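Local coordinates for protein subtilase cytotoxin subunit A (Escherichia coli, PDB 2IY9) that cleaves the endoplasmic reticulum chaperone BiP as the serine-protease subunit of an AB5 toxin, provoking a stress response that eventually kills the host cell, at residues 93-107 against 273-287. Numbering follows the deposited sequence.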
loop_
_atom_site.group_PDB
_atom_site.type_symbol
_atom_site.label_atom_id
_atom_site.label_comp_id
_atom_site.label_asym_id
_atom_site.label_seq_id
_atom_site.Cartn_x
_atom_site.Cartn_y
_atom_site.Cartn_z
ATOM N N MET A 93 -4.539 -5.524 6.768
ATOM C CA MET A 93 -4.193 -4.889 5.486
ATOM C C MET A 93 -4.800 -5.631 4.306
ATOM O O MET A 93 -5.434 -5.015 3.431
ATOM C CB MET A 93 -2.675 -4.760 5.332
ATOM C CG MET A 93 -1.984 -3.979 6.483
ATOM S SD MET A 93 -2.624 -2.309 6.695
ATOM C CE MET A 93 -3.525 -2.420 8.232
ATOM N N ALA A 94 -4.628 -6.952 4.311
ATOM C CA ALA A 94 -5.231 -7.841 3.329
ATOM C C ALA A 94 -6.732 -7.615 3.254
ATOM O O ALA A 94 -7.286 -7.563 2.160
ATOM C CB ALA A 94 -4.925 -9.295 3.642
ATOM N N SER A 95 -7.383 -7.451 4.409
ATOM C CA SER A 95 -8.831 -7.250 4.412
ATOM C C SER A 95 -9.209 -5.941 3.724
ATOM O O SER A 95 -10.168 -5.915 2.951
ATOM C CB SER A 95 -9.441 -7.377 5.815
ATOM O OG SER A 95 -9.198 -6.248 6.644
ATOM N N LEU A 96 -8.446 -4.870 3.980
ATOM C CA LEU A 96 -8.736 -3.563 3.374
ATOM C C LEU A 96 -8.597 -3.574 1.847
ATOM O O LEU A 96 -9.353 -2.904 1.147
ATOM C CB LEU A 96 -7.857 -2.466 3.986
ATOM C CG LEU A 96 -8.108 -2.163 5.466
ATOM C CD1 LEU A 96 -7.064 -1.175 5.958
ATOM C CD2 LEU A 96 -9.549 -1.645 5.730
ATOM N N ILE A 97 -7.639 -4.358 1.359
ATOM C CA ILE A 97 -7.412 -4.535 -0.068
ATOM C C ILE A 97 -8.495 -5.409 -0.706
ATOM O O ILE A 97 -9.047 -5.061 -1.752
ATOM C CB ILE A 97 -6.018 -5.145 -0.330
ATOM C CG1 ILE A 97 -4.910 -4.183 0.132
ATOM C CG2 ILE A 97 -5.829 -5.520 -1.825
ATOM C CD1 ILE A 97 -3.559 -4.876 0.257
ATOM N N ALA A 98 -8.802 -6.542 -0.080
ATOM C CA ALA A 98 -9.472 -7.630 -0.820
ATOM C C ALA A 98 -10.658 -8.361 -0.168
ATOM O O ALA A 98 -11.237 -9.269 -0.792
ATOM C CB ALA A 98 -8.418 -8.640 -1.257
ATOM N N SER A 99 -11.011 -8.028 1.075
ATOM C CA SER A 99 -12.081 -8.787 1.761
ATOM C C SER A 99 -13.395 -8.814 0.967
ATOM O O SER A 99 -13.840 -7.792 0.456
ATOM C CB SER A 99 -12.328 -8.272 3.186
ATOM O OG SER A 99 -13.547 -8.811 3.701
ATOM N N ARG A 100 -14.008 -9.992 0.875
ATOM C CA ARG A 100 -15.201 -10.191 0.040
ATOM C C ARG A 100 -16.518 -10.047 0.782
ATOM O O ARG A 100 -17.580 -9.964 0.167
ATOM C CB ARG A 100 -15.126 -11.555 -0.649
ATOM C CG ARG A 100 -13.926 -11.619 -1.556
ATOM C CD ARG A 100 -13.913 -12.828 -2.474
ATOM N NE ARG A 100 -12.738 -12.728 -3.330
ATOM C CZ ARG A 100 -12.407 -13.597 -4.281
ATOM N NH1 ARG A 100 -13.173 -14.661 -4.521
ATOM N NH2 ARG A 100 -11.301 -13.393 -4.992
ATOM N N TYR A 101 -16.442 -10.053 2.106
ATOM C CA TYR A 101 -17.599 -9.787 2.953
ATOM C C TYR A 101 -17.131 -9.456 4.358
ATOM O O TYR A 101 -16.011 -9.805 4.747
ATOM C CB TYR A 101 -18.585 -10.974 2.962
ATOM C CG TYR A 101 -17.989 -12.336 3.283
ATOM C CD1 TYR A 101 -17.823 -12.767 4.600
ATOM C CD2 TYR A 101 -17.631 -13.207 2.259
ATOM C CE1 TYR A 101 -17.285 -14.041 4.878
ATOM C CE2 TYR A 101 -17.111 -14.458 2.524
ATOM C CZ TYR A 101 -16.945 -14.869 3.822
ATOM O OH TYR A 101 -16.426 -16.123 4.042
ATOM N N GLY A 102 -17.992 -8.788 5.121
ATOM C CA GLY A 102 -17.630 -8.326 6.457
ATOM C C GLY A 102 -16.956 -6.997 6.249
ATOM O O GLY A 102 -17.622 -5.973 6.105
ATOM N N ILE A 103 -15.636 -7.014 6.179
ATOM C CA ILE A 103 -14.893 -5.852 5.690
ATOM C C ILE A 103 -15.113 -5.701 4.174
ATOM O O ILE A 103 -15.113 -6.693 3.439
ATOM C CB ILE A 103 -13.382 -5.987 6.029
ATOM C CG1 ILE A 103 -13.177 -6.076 7.549
ATOM C CG2 ILE A 103 -12.546 -4.840 5.451
ATOM C CD1 ILE A 103 -13.848 -4.938 8.343
ATOM N N TYR A 104 -15.316 -4.463 3.724
ATOM C CA TYR A 104 -15.467 -4.176 2.302
ATOM C C TYR A 104 -14.110 -3.854 1.707
ATOM O O TYR A 104 -13.610 -2.732 1.844
ATOM C CB TYR A 104 -16.416 -2.998 2.070
ATOM C CG TYR A 104 -17.861 -3.280 2.421
ATOM C CD1 TYR A 104 -18.781 -3.665 1.438
ATOM C CD2 TYR A 104 -18.309 -3.171 3.738
ATOM C CE1 TYR A 104 -20.130 -3.923 1.768
ATOM C CE2 TYR A 104 -19.642 -3.430 4.072
ATOM C CZ TYR A 104 -20.537 -3.801 3.092
ATOM O OH TYR A 104 -21.850 -4.053 3.458
ATOM N N GLY A 105 -13.518 -4.836 1.035
ATOM C CA GLY A 105 -12.249 -4.621 0.366
ATOM C C GLY A 105 -12.436 -3.643 -0.776
ATOM O O GLY A 105 -13.502 -3.601 -1.391
ATOM N N VAL A 106 -11.408 -2.834 -1.034
ATOM C CA VAL A 106 -11.422 -1.895 -2.151
ATOM C C VAL A 106 -11.627 -2.611 -3.484
ATOM O O VAL A 106 -12.416 -2.150 -4.325
ATOM C CB VAL A 106 -10.120 -1.050 -2.210
ATOM C CG1 VAL A 106 -10.033 -0.283 -3.544
ATOM C CG2 VAL A 106 -10.066 -0.097 -1.042
ATOM N N TYR A 107 -10.910 -3.722 -3.682
ATOM C CA TYR A 107 -11.066 -4.535 -4.896
ATOM C C TYR A 107 -11.222 -6.010 -4.500
ATOM O O TYR A 107 -10.249 -6.770 -4.478
ATOM C CB TYR A 107 -9.912 -4.308 -5.896
ATOM C CG TYR A 107 -10.166 -4.932 -7.269
ATOM C CD1 TYR A 107 -11.330 -4.634 -7.989
ATOM C CD2 TYR A 107 -9.245 -5.811 -7.844
ATOM C CE1 TYR A 107 -11.585 -5.204 -9.241
ATOM C CE2 TYR A 107 -9.489 -6.397 -9.099
ATOM C CZ TYR A 107 -10.662 -6.088 -9.783
ATOM O OH TYR A 107 -10.911 -6.647 -11.008
ATOM N N GLU A 273 -3.202 1.667 7.064
ATOM C CA GLU A 273 -4.538 1.561 6.466
ATOM C C GLU A 273 -4.638 2.332 5.144
ATOM O O GLU A 273 -5.205 1.830 4.159
ATOM C CB GLU A 273 -5.586 2.095 7.448
ATOM C CG GLU A 273 -5.775 1.233 8.700
ATOM C CD GLU A 273 -4.743 1.464 9.801
ATOM O OE1 GLU A 273 -3.824 2.313 9.662
ATOM O OE2 GLU A 273 -4.848 0.769 10.835
ATOM N N ALA A 274 -4.097 3.552 5.138
ATOM C CA ALA A 274 -4.087 4.406 3.946
ATOM C C ALA A 274 -3.340 3.733 2.792
ATOM O O ALA A 274 -3.793 3.746 1.660
ATOM C CB ALA A 274 -3.451 5.770 4.264
ATOM N N THR A 275 -2.196 3.140 3.100
ATOM C CA THR A 275 -1.422 2.425 2.103
ATOM C C THR A 275 -2.232 1.270 1.499
ATOM O O THR A 275 -2.218 1.071 0.287
ATOM C CB THR A 275 -0.125 1.908 2.712
ATOM O OG1 THR A 275 0.620 3.023 3.215
ATOM C CG2 THR A 275 0.701 1.137 1.680
ATOM N N ALA A 276 -2.925 0.511 2.348
ATOM C CA ALA A 276 -3.710 -0.638 1.876
ATOM C C ALA A 276 -4.757 -0.197 0.856
ATOM O O ALA A 276 -4.978 -0.846 -0.174
ATOM C CB ALA A 276 -4.355 -1.363 3.050
ATOM N N ILE A 277 -5.400 0.920 1.159
ATOM C CA ILE A 277 -6.456 1.450 0.319
ATOM C C ILE A 277 -5.916 1.845 -1.063
ATOM O O ILE A 277 -6.545 1.541 -2.093
ATOM C CB ILE A 277 -7.181 2.604 1.050
ATOM C CG1 ILE A 277 -8.031 2.022 2.190
ATOM C CG2 ILE A 277 -8.056 3.418 0.078
ATOM C CD1 ILE A 277 -8.549 3.044 3.210
ATOM N N VAL A 278 -4.748 2.491 -1.091
ATOM C CA VAL A 278 -4.135 2.879 -2.367
ATOM C C VAL A 278 -3.799 1.639 -3.199
ATOM O O VAL A 278 -4.035 1.614 -4.409
ATOM C CB VAL A 278 -2.891 3.785 -2.188
ATOM C CG1 VAL A 278 -2.149 3.942 -3.530
ATOM C CG2 VAL A 278 -3.316 5.163 -1.665
ATOM N N SER A 279 -3.260 0.617 -2.538
ATOM C CA SER A 279 -2.978 -0.663 -3.186
ATOM C C SER A 279 -4.219 -1.293 -3.792
ATOM O O SER A 279 -4.142 -1.867 -4.872
ATOM C CB SER A 279 -2.331 -1.651 -2.207
ATOM O OG SER A 279 -1.000 -1.263 -1.922
ATOM N N GLY A 280 -5.360 -1.187 -3.105
ATOM C CA GLY A 280 -6.614 -1.718 -3.667
ATOM C C GLY A 280 -7.040 -0.990 -4.933
ATOM O O GLY A 280 -7.548 -1.604 -5.875
ATOM N N VAL A 281 -6.828 0.320 -4.961
ATOM C CA VAL A 281 -7.160 1.122 -6.144
ATOM C C VAL A 281 -6.222 0.730 -7.290
ATOM O O VAL A 281 -6.670 0.495 -8.398
ATOM C CB VAL A 281 -7.103 2.643 -5.858
ATOM C CG1 VAL A 281 -7.342 3.459 -7.151
ATOM C CG2 VAL A 281 -8.121 3.021 -4.757
ATOM N N LEU A 282 -4.927 0.636 -7.014
ATOM C CA LEU A 282 -3.992 0.188 -8.038
ATOM C C LEU A 282 -4.324 -1.226 -8.536
ATOM O O LEU A 282 -4.219 -1.499 -9.737
ATOM C CB LEU A 282 -2.547 0.282 -7.552
ATOM C CG LEU A 282 -1.904 1.670 -7.503
ATOM C CD1 LEU A 282 -0.667 1.614 -6.568
ATOM C CD2 LEU A 282 -1.509 2.169 -8.884
ATOM N N ALA A 283 -4.755 -2.102 -7.631
ATOM C CA ALA A 283 -5.189 -3.458 -8.020
ATOM C C ALA A 283 -6.342 -3.402 -9.024
ATOM O O ALA A 283 -6.322 -4.103 -10.043
ATOM C CB ALA A 283 -5.581 -4.279 -6.798
ATOM N N ALA A 284 -7.335 -2.563 -8.727
ATOM C CA ALA A 284 -8.496 -2.368 -9.584
ATOM C C ALA A 284 -8.088 -1.872 -10.972
ATOM O O ALA A 284 -8.580 -2.367 -11.980
ATOM C CB ALA A 284 -9.473 -1.398 -8.930
ATOM N N MET A 285 -7.185 -0.893 -11.018
ATOM C CA MET A 285 -6.638 -0.406 -12.281
ATOM C C MET A 285 -5.936 -1.518 -13.069
ATOM O O MET A 285 -6.171 -1.682 -14.278
ATOM C CB MET A 285 -5.659 0.730 -12.025
ATOM C CG MET A 285 -6.275 1.937 -11.337
ATOM S SD MET A 285 -5.047 3.084 -10.710
ATOM C CE MET A 285 -4.267 3.719 -12.182
ATOM N N THR A 286 -5.106 -2.304 -12.383
ATOM C CA THR A 286 -4.291 -3.328 -13.066
ATOM C C THR A 286 -5.152 -4.376 -13.768
ATOM O O THR A 286 -4.740 -4.942 -14.786
ATOM C CB THR A 286 -3.326 -4.057 -12.115
ATOM O OG1 THR A 286 -4.082 -4.823 -11.175
ATOM C CG2 THR A 286 -2.416 -3.084 -11.377
ATOM N N SER A 287 -6.345 -4.629 -13.222
ATOM C CA SER A 287 -7.289 -5.562 -13.840
ATOM C C SER A 287 -7.531 -5.210 -15.312
ATOM O O SER A 287 -7.711 -6.109 -16.144
ATOM C CB SER A 287 -8.614 -5.615 -13.062
ATOM O OG SER A 287 -9.467 -4.500 -13.331
#
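Glu273 meets Met93 and Leu96 at one end of a helix pair belonging to the subtilisin-like fold, in which helix 84-98, carrying His89, packs against helix 271-288, carrying Ser272. The axes of 93-98 and 273-287 come within 8.1 Å, and their directions diverge by 36°. Leu96 sends CD1 across the root of Glu273, 3.8 Å from its CA, while the Met93 chain, bent at chi2 and chi3, brings SD near Glu273 N. Met93 also touches Asp52 and Ser272, which with His89 are the inferred charge relay residues, consistent with a second-shell position for this end of the packing.

One turn on, the small CB of Ala276 fits between Met93, Leu96 and Ile97, with Leu96 CB at 3.8 Å. Ile97 lays CG1 against Ala276 O, then continues past Ser279 toward Val48 and Val50 of the central parallel sheet; Ser279 OG itself is bound by Asn148 ND2.

The backbones draw close at Gly280, whose CA lies 4.6 Å from Ile97 CA. Val106 sits directly over the bare backbone of Gly280. Its two methyls straddle this point: CG1, anti to the backbone N (chi1 168°), presses on Gly280 C at 3.4 Å and reaches Val281 CG2, and CG2 turns back to Ile277. Val106 and Tyr107 are held to the end of the first helix by backbone bonds from their N atoms to Leu96 O and Ile97 O.

Tyr107 covers the last turns. Ala284 CA makes a CH-pi contact over the ring centre, 3.8 Å from the centroid and 11° off the normal, while Ala283 CB lies near CD2. At the far end, Ser287 OG donates to Ala284 O and also bonds Asp41 N, and Ser287 CB touches Tyr107 OH at 3.2 Å.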